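Local coordinates for protein extracellular subtilisin-like serine proteinase (Vibrio sp. PA-44, PDB 1SH7) that probably cleaves peptide bonds as a secreted, calcium-binding serine endopeptidase of the subtilisin family from a cold-adapted bacterium, at residues A[140-145]-A[168-173]; A[44-49]-A[211-216]; A[9-14]-A[269-274]. All blocks are in the same frame, centred on the assembly; numbering follows the deposited sequence.

Interaction 1: residues A[140-145]-A[168-173]; sequences AVQGAI and ARVPSG. With CA (calcium ion), chain C.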
loop_
_atom_site.group_PDB
_atom_site.type_symbol
_atom_site.label_atom_id
_atom_site.label_comp_id
_atom_site.label_asym_id
_atom_site.label_seq_id
_atom_site.Cartn_x
_atom_site.Cartn_y
_atom_site.Cartn_z
ATOM N N ALA A 140 9.728 -13.281 8.974
ATOM C CA ALA A 140 8.290 -13.540 8.864
ATOM C C ALA A 140 7.707 -12.970 7.564
ATOM O O ALA A 140 6.881 -13.618 6.923
ATOM C CB ALA A 140 7.558 -12.953 10.058
ATOM N N VAL A 141 8.148 -11.775 7.157
ATOM C CA VAL A 141 7.627 -11.167 5.945
ATOM C C VAL A 141 8.121 -11.951 4.757
ATOM O O VAL A 141 7.332 -12.289 3.865
ATOM C CB VAL A 141 7.990 -9.678 5.856
ATOM C CG1 VAL A 141 7.690 -9.100 4.481
ATOM C CG2 VAL A 141 7.223 -8.944 6.926
ATOM N N GLN A 142 9.402 -12.300 4.783
ATOM C CA GLN A 142 9.997 -13.094 3.716
ATOM C C GLN A 142 9.278 -14.415 3.547
ATOM O O GLN A 142 9.058 -14.868 2.420
ATOM C CB GLN A 142 11.463 -13.315 4.014
ATOM C CG GLN A 142 12.261 -13.936 2.906
ATOM C CD GLN A 142 13.747 -13.695 3.161
ATOM O OE1 GLN A 142 14.402 -14.532 3.775
ATOM N NE2 GLN A 142 14.257 -12.506 2.749
ATOM N N GLY A 143 8.924 -15.030 4.671
ATOM C CA GLY A 143 8.151 -16.246 4.716
ATOM C C GLY A 143 6.749 -16.146 4.135
ATOM O O GLY A 143 6.327 -17.033 3.399
ATOM N N ALA A 144 6.025 -15.076 4.455
ATOM C CA ALA A 144 4.679 -14.869 3.941
ATOM C C ALA A 144 4.713 -14.650 2.429
ATOM O O ALA A 144 3.857 -15.151 1.707
ATOM C CB ALA A 144 4.014 -13.705 4.664
ATOM N N ILE A 145 5.760 -13.984 1.959
ATOM C CA ILE A 145 5.975 -13.761 0.528
ATOM C C ILE A 145 6.283 -15.066 -0.183
ATOM O O ILE A 145 5.718 -15.331 -1.237
ATOM C CB ILE A 145 7.063 -12.706 0.272
ATOM C CG1 ILE A 145 6.631 -11.341 0.777
ATOM C CG2 ILE A 145 7.331 -12.529 -1.229
ATOM C CD1 ILE A 145 7.762 -10.403 1.007
ATOM N N ALA A 168 10.676 -2.536 5.794
ATOM C CA ALA A 168 11.037 -1.918 4.489
ATOM C C ALA A 168 12.211 -2.550 3.753
ATOM O O ALA A 168 12.240 -2.621 2.506
ATOM C CB ALA A 168 11.340 -0.443 4.677
ATOM N N ARG A 169 13.218 -2.952 4.508
ATOM C CA ARG A 169 14.447 -3.413 3.901
ATOM C C ARG A 169 14.370 -4.830 3.326
ATOM O O ARG A 169 15.264 -5.223 2.592
ATOM C CB ARG A 169 15.595 -3.287 4.889
ATOM C CG ARG A 169 15.538 -4.256 6.060
ATOM C CD ARG A 169 16.683 -4.030 6.989
ATOM N NE ARG A 169 16.790 -5.072 7.979
ATOM C CZ ARG A 169 17.893 -5.743 8.249
ATOM N NH1 ARG A 169 19.027 -5.510 7.576
ATOM N NH2 ARG A 169 17.861 -6.651 9.219
ATOM N N VAL A 170 13.307 -5.584 3.622
ATOM C CA VAL A 170 13.177 -6.973 3.098
ATOM C C VAL A 170 13.236 -6.972 1.579
ATOM O O VAL A 170 12.317 -6.436 0.926
ATOM C CB VAL A 170 11.863 -7.626 3.556
ATOM C CG1 VAL A 170 11.607 -8.958 2.822
ATOM C CG2 VAL A 170 11.876 -7.879 5.054
ATOM N N PRO A 171 14.302 -7.510 0.984
ATOM C CA PRO A 171 14.438 -7.399 -0.464
ATOM C C PRO A 171 13.185 -7.792 -1.242
ATOM O O PRO A 171 12.788 -7.021 -2.101
ATOM C CB PRO A 171 15.642 -8.298 -0.766
ATOM C CG PRO A 171 16.477 -8.185 0.499
ATOM C CD PRO A 171 15.489 -8.169 1.582
ATOM N N SER A 172 12.520 -8.896 -0.920
ATOM C CA SER A 172 11.418 -9.403 -1.773
ATOM C C SER A 172 10.057 -8.703 -1.579
ATOM O O SER A 172 9.077 -8.994 -2.247
ATOM C CB SER A 172 11.300 -10.922 -1.657
ATOM O OG SER A 172 10.913 -11.288 -0.359
ATOM N N GLY A 173 10.038 -7.745 -0.673
ATOM C CA GLY A 173 8.917 -6.866 -0.483
ATOM C C GLY A 173 8.983 -5.767 -1.502
ATOM O O GLY A 173 10.029 -5.505 -2.085
HETATM CA CA CA C . 12.107 -4.854 -3.052
HETATM O O HOH W 1 13.682 -11.176 0.621
HETATM O O HOH W 2 10.567 -14.209 0.148
HETATM O O HOH W 3 12.222 -4.266 -0.668
HETATM O O HOH W 4 11.295 -6.185 -4.788
HETATM O O HOH W 5 14.223 -5.617 -4.236
HETATM O O HOH W 6 13.752 -3.151 -2.789
#

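Interaction 2: residues A[44-49]-A[211-216]; sequences HEEFGG and GGYKTI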
loop_
_atom_site.group_PDB
_atom_site.type_symbol
_atom_site.label_atom_id
_atom_site.label_comp_id
_atom_site.label_asym_id
_atom_site.label_seq_id
_atom_site.Cartn_x
_atom_site.Cartn_y
_atom_site.Cartn_z
ATOM N N HIS A 44 -17.381 1.832 7.649
ATOM C CA HIS A 44 -17.179 3.072 6.929
ATOM C C HIS A 44 -17.910 3.019 5.579
ATOM O O HIS A 44 -17.903 1.987 4.901
ATOM C CB HIS A 44 -15.695 3.400 6.732
ATOM C CG HIS A 44 -15.467 4.822 6.340
ATOM N ND1 HIS A 44 -15.875 5.313 5.122
ATOM C CD2 HIS A 44 -15.016 5.885 7.044
ATOM C CE1 HIS A 44 -15.613 6.608 5.061
ATOM N NE2 HIS A 44 -15.090 6.980 6.217
ATOM N N GLU A 45 -18.517 4.130 5.176
ATOM C CA GLU A 45 -19.316 4.144 3.935
ATOM C C GLU A 45 -18.492 3.877 2.686
ATOM O O GLU A 45 -19.014 3.463 1.651
ATOM C CB GLU A 45 -20.042 5.480 3.760
ATOM C CG GLU A 45 -19.135 6.681 3.495
ATOM C CD GLU A 45 -19.878 8.007 3.580
ATOM O OE1 GLU A 45 -21.107 7.946 3.741
ATOM O OE2 GLU A 45 -19.257 9.093 3.448
ATOM N N GLU A 46 -17.202 4.134 2.759
ATOM C CA GLU A 46 -16.320 3.911 1.611
ATOM C C GLU A 46 -16.232 2.455 1.208
ATOM O O GLU A 46 -15.900 2.148 0.064
ATOM C CB GLU A 46 -14.910 4.419 1.936
ATOM C CG GLU A 46 -14.692 5.889 1.652
ATOM C CD GLU A 46 -14.571 6.168 0.162
ATOM O OE1 GLU A 46 -13.427 6.185 -0.371
ATOM O OE2 GLU A 46 -15.626 6.360 -0.480
ATOM N N PHE A 47 -16.495 1.536 2.140
ATOM C CA PHE A 47 -16.296 0.150 1.815
ATOM C C PHE A 47 -17.540 -0.554 1.290
ATOM O O PHE A 47 -17.405 -1.593 0.665
ATOM C CB PHE A 47 -15.654 -0.626 2.977
ATOM C CG PHE A 47 -14.363 -0.006 3.477
ATOM C CD1 PHE A 47 -13.288 0.185 2.620
ATOM C CD2 PHE A 47 -14.241 0.410 4.801
ATOM C CE1 PHE A 47 -12.100 0.799 3.068
ATOM C CE2 PHE A 47 -13.070 1.025 5.250
ATOM C CZ PHE A 47 -11.994 1.225 4.358
ATOM N N GLY A 48 -18.731 -0.011 1.534
ATOM C CA GLY A 48 -19.957 -0.640 1.072
ATOM C C GLY A 48 -20.046 -2.135 1.390
ATOM O O GLY A 48 -20.403 -2.943 0.518
ATOM N N GLY A 49 -19.670 -2.523 2.610
ATOM C CA GLY A 49 -19.700 -3.919 3.002
ATOM C C GLY A 49 -18.549 -4.828 2.598
ATOM O O GLY A 49 -18.508 -5.981 3.032
ATOM N N GLY A 211 -15.801 7.515 10.849
ATOM C CA GLY A 211 -16.828 7.536 9.829
ATOM C C GLY A 211 -16.753 8.665 8.824
ATOM O O GLY A 211 -17.470 8.637 7.814
ATOM N N GLY A 212 -15.878 9.627 9.066
ATOM C CA GLY A 212 -15.633 10.751 8.183
ATOM C C GLY A 212 -14.341 10.550 7.370
ATOM O O GLY A 212 -14.008 9.410 6.952
ATOM N N TYR A 213 -13.605 11.631 7.157
ATOM C CA TYR A 213 -12.413 11.632 6.301
ATOM C C TYR A 213 -11.296 12.438 6.912
ATOM O O TYR A 213 -11.505 13.200 7.836
ATOM C CB TYR A 213 -12.749 12.146 4.895
ATOM C CG TYR A 213 -13.838 11.310 4.257
ATOM C CD1 TYR A 213 -13.531 10.192 3.537
ATOM C CD2 TYR A 213 -15.188 11.629 4.421
ATOM C CE1 TYR A 213 -14.522 9.387 2.987
ATOM C CE2 TYR A 213 -16.185 10.835 3.877
ATOM C CZ TYR A 213 -15.845 9.701 3.178
ATOM O OH TYR A 213 -16.767 8.874 2.620
ATOM N N LYS A 214 -10.080 12.225 6.415
ATOM C CA LYS A 214 -8.902 12.963 6.875
ATOM C C LYS A 214 -7.887 12.989 5.746
ATOM O O LYS A 214 -7.854 12.094 4.915
ATOM C CB LYS A 214 -8.284 12.310 8.108
ATOM C CG LYS A 214 -7.429 13.270 8.946
ATOM C CD LYS A 214 -6.913 12.582 10.215
ATOM C CE LYS A 214 -6.299 13.548 11.246
ATOM N NZ LYS A 214 -4.842 13.321 11.442
ATOM N N THR A 215 -7.128 14.063 5.684
ATOM C CA THR A 215 -6.089 14.234 4.674
ATOM C C THR A 215 -4.752 14.188 5.405
ATOM O O THR A 215 -4.461 15.019 6.278
ATOM C CB THR A 215 -6.284 15.560 3.929
ATOM O OG1 THR A 215 -7.535 15.529 3.205
ATOM C CG2 THR A 215 -5.218 15.709 2.869
ATOM N N ILE A 216 -3.936 13.191 5.100
ATOM C CA ILE A 216 -2.638 13.091 5.730
ATOM C C ILE A 216 -1.559 12.677 4.741
ATOM O O ILE A 216 -1.847 12.299 3.612
ATOM C CB ILE A 216 -2.696 12.103 6.951
ATOM C CG1 ILE A 216 -3.251 10.752 6.523
ATOM C CG2 ILE A 216 -3.565 12.688 8.072
ATOM C CD1 ILE A 216 -3.392 9.728 7.682
HETATM O O HOH W 7 -18.788 6.382 7.207
HETATM O O HOH W 8 -19.004 10.241 6.214
#

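Interaction 3: residues A[9-14]-A[269-274]; sequences DRIDQR and LYSLAD. With CA (calcium ion), chain E.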
loop_
_atom_site.group_PDB
_atom_site.type_symbol
_atom_site.label_atom_id
_atom_site.label_comp_id
_atom_site.label_asym_id
_atom_site.label_seq_id
_atom_site.Cartn_x
_atom_site.Cartn_y
_atom_site.Cartn_z
ATOM N N ASP A 9 -5.584 10.411 -9.503
ATOM C CA ASP A 9 -5.413 11.162 -10.739
ATOM C C ASP A 9 -4.018 10.930 -11.339
ATOM O O ASP A 9 -3.872 10.733 -12.554
ATOM C CB ASP A 9 -5.605 12.650 -10.457
ATOM C CG ASP A 9 -5.641 13.500 -11.717
ATOM O OD1 ASP A 9 -5.870 14.736 -11.572
ATOM O OD2 ASP A 9 -5.474 13.040 -12.867
ATOM N N ARG A 10 -2.999 10.942 -10.499
ATOM C CA ARG A 10 -1.632 10.769 -10.957
ATOM C C ARG A 10 -1.272 9.376 -11.513
ATOM O O ARG A 10 -0.451 9.277 -12.408
ATOM C CB ARG A 10 -0.640 11.046 -9.823
ATOM C CG ARG A 10 0.796 11.189 -10.254
ATOM C CD ARG A 10 1.070 12.331 -11.224
ATOM N NE ARG A 10 2.395 12.316 -11.835
ATOM C CZ ARG A 10 2.752 11.622 -12.931
ATOM N NH1 ARG A 10 3.988 11.740 -13.401
ATOM N NH2 ARG A 10 1.881 10.866 -13.589
ATOM N N ILE A 11 -1.843 8.312 -10.969
ATOM C CA ILE A 11 -1.282 6.986 -11.193
ATOM C C ILE A 11 -1.795 6.352 -12.477
ATOM O O ILE A 11 -1.241 5.361 -12.886
ATOM C CB ILE A 11 -1.522 6.041 -9.971
ATOM C CG1 ILE A 11 -3.006 5.743 -9.812
ATOM C CG2 ILE A 11 -0.883 6.612 -8.706
ATOM C CD1 ILE A 11 -3.300 4.762 -8.762
ATOM N N ASP A 12 -2.833 6.927 -13.101
ATOM C CA ASP A 12 -3.333 6.451 -14.405
ATOM C C ASP A 12 -2.769 7.202 -15.633
ATOM O O ASP A 12 -3.357 7.112 -16.718
ATOM C CB ASP A 12 -4.862 6.509 -14.456
ATOM C CG ASP A 12 -5.386 7.929 -14.680
ATOM O OD1 ASP A 12 -6.534 8.094 -15.128
ATOM O OD2 ASP A 12 -4.692 8.945 -14.443
ATOM N N GLN A 13 -1.658 7.925 -15.455
ATOM C CA GLN A 13 -1.039 8.720 -16.519
ATOM C C GLN A 13 0.449 8.852 -16.285
ATOM O O GLN A 13 0.948 8.734 -15.150
ATOM C CB GLN A 13 -1.719 10.101 -16.646
ATOM C CG GLN A 13 -1.682 10.939 -15.371
ATOM C CD GLN A 13 -2.425 12.248 -15.573
ATOM O OE1 GLN A 13 -3.639 12.284 -15.410
ATOM N NE2 GLN A 13 -1.708 13.302 -15.969
ATOM N N ARG A 14 1.159 9.059 -17.387
ATOM C CA ARG A 14 2.612 9.094 -17.398
ATOM C C ARG A 14 3.150 10.436 -16.915
ATOM O O ARG A 14 4.058 10.482 -16.118
ATOM C CB ARG A 14 3.094 8.813 -18.830
ATOM C CG ARG A 14 2.801 7.388 -19.318
ATOM C CD ARG A 14 3.432 6.339 -18.452
ATOM N NE ARG A 14 3.244 4.978 -18.982
ATOM C CZ ARG A 14 3.542 3.888 -18.284
ATOM N NH1 ARG A 14 4.025 4.011 -17.068
ATOM N NH2 ARG A 14 3.368 2.668 -18.797
ATOM N N LEU A 269 4.540 4.879 -9.547
ATOM C CA LEU A 269 3.411 3.950 -9.719
ATOM C C LEU A 269 2.518 4.329 -10.865
ATOM O O LEU A 269 2.174 5.496 -11.036
ATOM C CB LEU A 269 2.574 3.970 -8.454
ATOM C CG LEU A 269 1.785 2.789 -7.894
ATOM C CD1 LEU A 269 0.456 3.188 -7.309
ATOM C CD2 LEU A 269 1.730 1.498 -8.688
ATOM N N TYR A 270 2.135 3.312 -11.642
ATOM C CA TYR A 270 1.239 3.418 -12.772
ATOM C C TYR A 270 0.267 2.250 -12.698
ATOM O O TYR A 270 0.673 1.119 -12.505
ATOM C CB TYR A 270 2.035 3.382 -14.077
ATOM C CG TYR A 270 1.256 3.557 -15.352
ATOM C CD1 TYR A 270 0.769 4.806 -15.743
ATOM C CD2 TYR A 270 1.062 2.473 -16.223
ATOM C CE1 TYR A 270 0.100 4.968 -16.968
ATOM C CE2 TYR A 270 0.402 2.630 -17.417
ATOM C CZ TYR A 270 -0.082 3.895 -17.793
ATOM O OH TYR A 270 -0.734 4.037 -19.000
ATOM N N SER A 271 -1.015 2.546 -12.864
ATOM C CA SER A 271 -2.083 1.629 -12.478
ATOM C C SER A 271 -2.607 0.774 -13.642
ATOM O O SER A 271 -3.384 -0.152 -13.409
ATOM C CB SER A 271 -3.252 2.428 -11.915
ATOM O OG SER A 271 -3.863 3.240 -12.922
ATOM N N LEU A 272 -2.195 1.123 -14.859
ATOM C CA LEU A 272 -2.776 0.600 -16.082
ATOM C C LEU A 272 -1.891 -0.454 -16.737
ATOM O O LEU A 272 -0.693 -0.510 -16.483
ATOM C CB LEU A 272 -3.025 1.750 -17.059
ATOM C CG LEU A 272 -3.919 2.905 -16.584
ATOM C CD1 LEU A 272 -4.097 3.983 -17.689
ATOM C CD2 LEU A 272 -5.267 2.333 -16.143
ATOM N N ALA A 273 -2.485 -1.266 -17.605
ATOM C CA ALA A 273 -1.813 -2.443 -18.137
ATOM C C ALA A 273 -1.005 -2.158 -19.402
ATOM O O ALA A 273 -1.337 -2.677 -20.469
ATOM C CB ALA A 273 -2.846 -3.561 -18.416
ATOM N N ASP A 274 0.060 -1.374 -19.288
ATOM C CA ASP A 274 0.995 -1.172 -20.391
ATOM C C ASP A 274 2.393 -0.759 -19.875
ATOM O O ASP A 274 2.505 -0.284 -18.753
ATOM C CB ASP A 274 0.400 -0.213 -21.434
ATOM C CG ASP A 274 0.279 1.213 -20.940
ATOM O OD1 ASP A 274 -0.752 1.577 -20.303
ATOM O OD2 ASP A 274 1.188 2.044 -21.162
HETATM CA CA CA E . -5.394 11.186 -14.442
HETATM O O HOH W 9 -5.941 10.512 -16.582
HETATM O O HOH W 10 2.643 7.117 -13.217
HETATM O O HOH W 11 1.487 4.455 -21.435
#

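Interaction 1: residues A[140-145]-A[168-173]
Ser172 OG is gripped by two waters, and both lead to Gln142. The first water lies 2.9 Å from Ser172 OG and accepts a bond from Gln142 NE2 at 2.6 Å. The second lies 3.0 Å from Ser172 OG and donates to the carbonyl Gln142 O at 2.8 Å. No direct hydrogen bond crosses the contact. This is a calcium-binding beta turn of the subtilase domain, packed against helix 135-146. Residues Val170 to Gly173 form a type I beta turn, closed by a bond from Gly173 N to Val170 O of 3.1 Å. The loop precedes strand 174-179 of the parallel sheet.

Under the two waters the contact turns apolar. Ile145 holds its CG1 beside its backbone N (chi1 -65°), and this carries CD1 to the turn. There Ile145 CD1 comes to 3.5 Å from Ser172 OG and also touches Gly173 N. Ser172 OG therefore has a methyl group near it as well as its water partners. Val141 and Val170 meet through one methyl each, with CG1 to CG1 at 4.3 Å. The end of the Ile145 side chain touches Val170 CG1 too. Phe151 of strand 150-154 packs against both Val141 and Ile145, so this part of the contact runs on into the core.

The far side of the turn faces a calcium ion. Pro171 O binds the calcium ion at 2.5 Å, and Gly173 O is a second backbone ligand. The carboxylate of Asp196 binds it too, with four waters. Two main-chain carbonyls and an aspartate also form a calcium site in proteinase K. One of the four waters bound to the metal donates a hydrogen bond back to Val170 O, the same oxygen that closes the turn.

Interaction 2: residues A[44-49]-A[211-216]
The two backbones come closest at His44 and Gly211, where the CA atoms are 5.3 Å apart. Residues 45-47 have helical backbone angles in the loop before strand 51-56. On the other side, strand 213-216 follows two glycines and pairs with strand 204-207 in a hairpin. The contact thus fastens the hairpin to the loop between strands 32-37 and 51-56, away from the calcium sites and the catalytic residues.

His44 reaches across with its CG anti to the backbone N (chi1 -164°). His44 NE2 donates to Gly212 O at 2.8 Å along a nearly straight line, with an N-H...O angle of 170°. The acceptor lies in the imidazole plane. His44 ND1 accepts from Glu46 N at 3.0 Å, again in plane. These two bonds hold the ring at both nitrogens and fix its rotation.

The edge of His44 also points at the face of Tyr213. This is an offset edge-to-face pair, with centroids 5.1 Å apart and planes at 78°. Glu46 CG touches the rim of the tyrosine at Tyr213 CE1, at 3.7 Å. Its carboxylate turns elsewhere and takes the backbone N-H groups of Gln82 and Tyr83. The ring of Tyr83 meets Tyr213 as well.

At the end of the tyrosine, Tyr213 OH donates at 2.6 Å to Glu45 OE2, which accepts through its anti lone pair. Two waters tie Gly211 O to Glu45: one accepts from Glu45 N, the other donates to Glu45 OE2.

The bonding pattern suggests where the histidine proton lies. ND1 accepts and NE2 donates, which is consistent with a neutral ring protonated at NE2. Glu45 OE2 accepts from Tyr213 OH and from a water, as a charged carboxylate would.

Interaction 3: residues A[9-14]-A[269-274]
The backbones of Ile11 and Tyr270 run close, with CA atoms 4.6 Å apart, and Ile11 O receives Ser271 N at 2.8 Å. This bond is bent, with an N-H...O angle of 142°. Tyr270 CA adds a CA-H...O contact to Ile11 O at 3.2 Å.

The main polar contact is between Arg14 and Tyr270. The guanidinium lies flat on one face of the ring, with planes 12° apart. Arg14 CZ sits over the centroid of the Tyr270 ring at 3.4 Å, a clear cation-pi stack, and CD adds a CH-pi contact on the same face. Tyr270 CG is anti to its backbone N (chi1 -177°), which brings the ring beneath the arginine.

Asp274 serves both partners. Asp274 OD1 accepts from Tyr270 OH at 2.8 Å through the syn lone pair. Asp274 OD2 forms a salt bridge to Arg14 NH2 at 3.3 Å, met from above the carboxylate plane. Arg14 NH1 bonds to Arg252 O, so the guanidinium is also held from helix 242-252.

Apolar groups fill in beside these. Ile11 CG2 meets Leu269 CD1 at 3.9 Å, and the two side chains lie side by side. Leu272 CD1 rests on the backbone of Asp12. Within 9-14, Arg10 NH1 bonds to Arg14 O at 3.0 Å and makes a salt bridge with Asp183.

The other side of 9-14 binds calcium through Asp9 O, Asp9 OD2, Asp12 OD2 and Gln13 OE1. Asp19, Asn21 and a water complete the site. This is a calcium-binding loop that takes in helix residue Asp9, near the N-terminus of the catalytic domain. The contact fixes it to the C-terminal part of the subtilase fold.

The three contacts lie apart on one catalytic domain, their centres 23 to 29 Å from one another, and none touches another. Interactions 1 and 2 are on opposite sides of the chain's centre. Interaction 1 is mostly buried, while interactions 2 and 3 are partly buried. Interactions 1 and 3 each back onto a different calcium ion; interaction 2 has no metal. Their chemistry follows their place. Waters and methyl groups join helix 135-146 to the turn at 170-173. Direct hydrogen bonds from a histidine and a tyrosine hold the hairpin in interaction 2. Interaction 3 spans nearly the whole chain and buries the largest surface, with an arginine stacked on a tyrosine and bridged to an aspartate.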